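Local coordinates for DUF1987 domain-containing protein (Pseudomonas aeruginosa, PDB 6K4F) that probably acts as a regulatory phosphoprotein of the SiaABC threonine phosphorylation pathway, which controls biofilm formation in response to carbon availability, at residues L61-L66 against V93-H98. Residues are numbered along the deposited sequence; the frame is centred on the assembly and turned at random.
Sequences LDLRLL and VSLRWH
Leu61-Leu66 and Val93-His98 run side by side as parallel strands, their short axes 4.7 Å apart and 13° from parallel, with Leu61 level with Leu95 and Leu63 with Trp97. Four near-straight backbone bonds join them: Leu61 N gives to Ser94 O and Leu63 N to Arg96 O, while Leu61 O receives Arg96 N and Leu63 O receives His98 N. Beyond the last of these, a water lies between Leu65 O and His98 O and bridges them, its bond to Leu65 O being short.

On one face of the sheet Asp62 draws together Arg64, Arg96 and His98. Arg96 NE meets Asp62 OD1 nearly along the C-O axis at 3.0 Å, as part of a salt bridge. His98 NE2 reaches the same Asp62 OD1 from the syn side at 2.8 Å, lying 31° out of the carboxylate plane. Asp62 OD2 makes a 2.7 Å salt bridge with Arg64 NH1. The Arg64 chain rises beside its own backbone N and bends at chi3, which lays the guanidinium flat over the His98 imidazole, planes 10° apart. With one face under Arg64 and NE2 tied to Asp62, the imidazole should be limited in its rotation. Arg96 NH2 has a second carboxylate partner in Glu60.

The opposite face is apolar: Leu63 CD1 sits 3.6 Å from Trp97 CE3, and Leu61 CB packs on Leu95 CG. Helix 70-88 covers Leu61, Leu63 and Leu95, and it links the two strands in a classic beta-alpha-beta crossover within the mixed sheet of this SiaC-family domain.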
loop_
_atom_site.group_PDB
_atom_site.type_symbol
_atom_site.label_atom_id
_atom_site.label_comp_id
_atom_site.label_asym_id
_atom_site.label_seq_id
_atom_site.Cartn_x
_atom_site.Cartn_y
_atom_site.Cartn_z
ATOM N N LEU A 61 -6.611 -0.527 0.759
ATOM C CA LEU A 61 -5.462 -0.765 -0.115
ATOM C C LEU A 61 -5.738 -1.976 -0.996
ATOM O O LEU A 61 -6.135 -3.034 -0.491
ATOM C CB LEU A 61 -4.173 -0.984 0.691
ATOM C CG LEU A 61 -3.292 0.260 0.837
ATOM C CD1 LEU A 61 -4.006 1.253 1.714
ATOM C CD2 LEU A 61 -1.943 -0.115 1.430
ATOM N N ASP A 62 -5.514 -1.831 -2.304
ATOM C CA ASP A 62 -5.640 -2.948 -3.246
ATOM C C ASP A 62 -4.315 -3.130 -3.977
ATOM O O ASP A 62 -3.964 -2.332 -4.856
ATOM C CB ASP A 62 -6.776 -2.724 -4.234
ATOM C CG ASP A 62 -7.179 -4.003 -4.937
ATOM O OD1 ASP A 62 -7.965 -4.782 -4.356
ATOM O OD2 ASP A 62 -6.690 -4.241 -6.062
ATOM N N LEU A 63 -3.592 -4.185 -3.626
ATOM C CA LEU A 63 -2.223 -4.379 -4.073
ATOM C C LEU A 63 -2.119 -5.541 -5.055
ATOM O O LEU A 63 -2.635 -6.638 -4.803
ATOM C CB LEU A 63 -1.302 -4.602 -2.880
ATOM C CG LEU A 63 -1.309 -3.496 -1.820
ATOM C CD1 LEU A 63 -0.298 -3.826 -0.711
ATOM C CD2 LEU A 63 -1.012 -2.125 -2.445
ATOM N N ARG A 64 -1.457 -5.284 -6.177
ATOM C CA ARG A 64 -1.089 -6.286 -7.167
ATOM C C ARG A 64 0.392 -6.176 -7.447
ATOM O O ARG A 64 0.836 -6.035 -8.591
ATOM C CB ARG A 64 -1.897 -6.130 -8.450
ATOM C CG ARG A 64 -3.394 -6.243 -8.218
ATOM C CD ARG A 64 -4.182 -6.043 -9.494
ATOM N NE ARG A 64 -5.363 -6.901 -9.506
ATOM C CZ ARG A 64 -6.560 -6.529 -9.070
ATOM N NH1 ARG A 64 -6.742 -5.304 -8.588
ATOM N NH2 ARG A 64 -7.574 -7.383 -9.120
ATOM N N LEU A 65 1.172 -6.222 -6.367
ATOM C CA LEU A 65 2.612 -6.068 -6.436
ATOM C C LEU A 65 3.254 -7.411 -6.716
ATOM O O LEU A 65 2.807 -8.443 -6.206
ATOM C CB LEU A 65 3.155 -5.495 -5.128
ATOM C CG LEU A 65 2.653 -4.087 -4.794
ATOM C CD1 LEU A 65 2.994 -3.697 -3.376
ATOM C CD2 LEU A 65 3.212 -3.062 -5.774
ATOM N N LEU A 66 4.307 -7.385 -7.527
ATOM C CA LEU A 66 5.089 -8.572 -7.830
ATOM C C LEU A 66 6.397 -8.497 -7.053
ATOM O O LEU A 66 6.382 -8.539 -5.823
ATOM C CB LEU A 66 5.325 -8.683 -9.335
ATOM C CG LEU A 66 4.090 -8.590 -10.235
ATOM C CD1 LEU A 66 4.503 -8.554 -11.697
ATOM C CD2 LEU A 66 3.111 -9.731 -9.995
ATOM N N VAL A 93 -9.749 0.521 8.218
ATOM C CA VAL A 93 -8.700 0.292 7.232
ATOM C C VAL A 93 -8.786 -1.163 6.791
ATOM O O VAL A 93 -9.066 -2.047 7.608
ATOM C CB VAL A 93 -7.302 0.605 7.808
ATOM C CG1 VAL A 93 -6.218 0.242 6.805
ATOM C CG2 VAL A 93 -7.180 2.102 8.183
ATOM N N SER A 94 -8.563 -1.418 5.504
ATOM C CA SER A 94 -8.554 -2.796 5.037
ATOM C C SER A 94 -7.634 -2.928 3.837
ATOM O O SER A 94 -7.372 -1.956 3.114
ATOM C CB SER A 94 -9.966 -3.281 4.686
ATOM O OG SER A 94 -10.506 -2.494 3.652
ATOM N N LEU A 95 -7.135 -4.141 3.629
ATOM C CA LEU A 95 -6.162 -4.370 2.569
ATOM C C LEU A 95 -6.451 -5.681 1.859
ATOM O O LEU A 95 -6.790 -6.688 2.498
ATOM C CB LEU A 95 -4.729 -4.375 3.132
ATOM C CG LEU A 95 -3.554 -4.500 2.163
ATOM C CD1 LEU A 95 -2.346 -3.762 2.729
ATOM C CD2 LEU A 95 -3.199 -5.964 1.900
ATOM N N ARG A 96 -6.299 -5.659 0.538
ATOM C CA ARG A 96 -6.319 -6.853 -0.301
ATOM C C ARG A 96 -4.978 -6.969 -1.003
ATOM O O ARG A 96 -4.495 -5.983 -1.582
ATOM C CB ARG A 96 -7.443 -6.790 -1.353
ATOM C CG ARG A 96 -8.801 -7.162 -0.825
ATOM C CD ARG A 96 -9.895 -6.834 -1.835
ATOM N NE ARG A 96 -9.937 -5.404 -2.119
ATOM C CZ ARG A 96 -10.483 -4.492 -1.316
ATOM N NH1 ARG A 96 -11.053 -4.859 -0.171
ATOM N NH2 ARG A 96 -10.467 -3.209 -1.660
ATOM N N TRP A 97 -4.369 -8.151 -0.911
ATOM C CA TRP A 97 -3.080 -8.460 -1.528
ATOM C C TRP A 97 -3.314 -9.586 -2.533
ATOM O O TRP A 97 -3.474 -10.755 -2.153
ATOM C CB TRP A 97 -2.045 -8.837 -0.474
ATOM C CG TRP A 97 -0.650 -8.977 -1.015
ATOM C CD1 TRP A 97 -0.205 -9.890 -1.936
ATOM C CD2 TRP A 97 0.488 -8.182 -0.661
ATOM N NE1 TRP A 97 1.136 -9.704 -2.178
ATOM C CE2 TRP A 97 1.584 -8.659 -1.410
ATOM C CE3 TRP A 97 0.690 -7.130 0.227
ATOM C CZ2 TRP A 97 2.860 -8.103 -1.306
ATOM C CZ3 TRP A 97 1.962 -6.573 0.324
ATOM C CH2 TRP A 97 3.024 -7.061 -0.438
ATOM N N HIS A 98 -3.355 -9.227 -3.814
ATOM C CA HIS A 98 -3.591 -10.183 -4.885
ATOM C C HIS A 98 -2.286 -10.808 -5.344
ATOM O O HIS A 98 -1.259 -10.129 -5.452
ATOM C CB HIS A 98 -4.257 -9.510 -6.079
ATOM C CG HIS A 98 -5.515 -8.783 -5.740
ATOM N ND1 HIS A 98 -6.740 -9.408 -5.681
ATOM C CD2 HIS A 98 -5.739 -7.478 -5.454
ATOM C CE1 HIS A 98 -7.669 -8.518 -5.378
ATOM N NE2 HIS A 98 -7.087 -7.340 -5.231
HETATM O O HOH W 1 1.079 -10.096 -6.906
#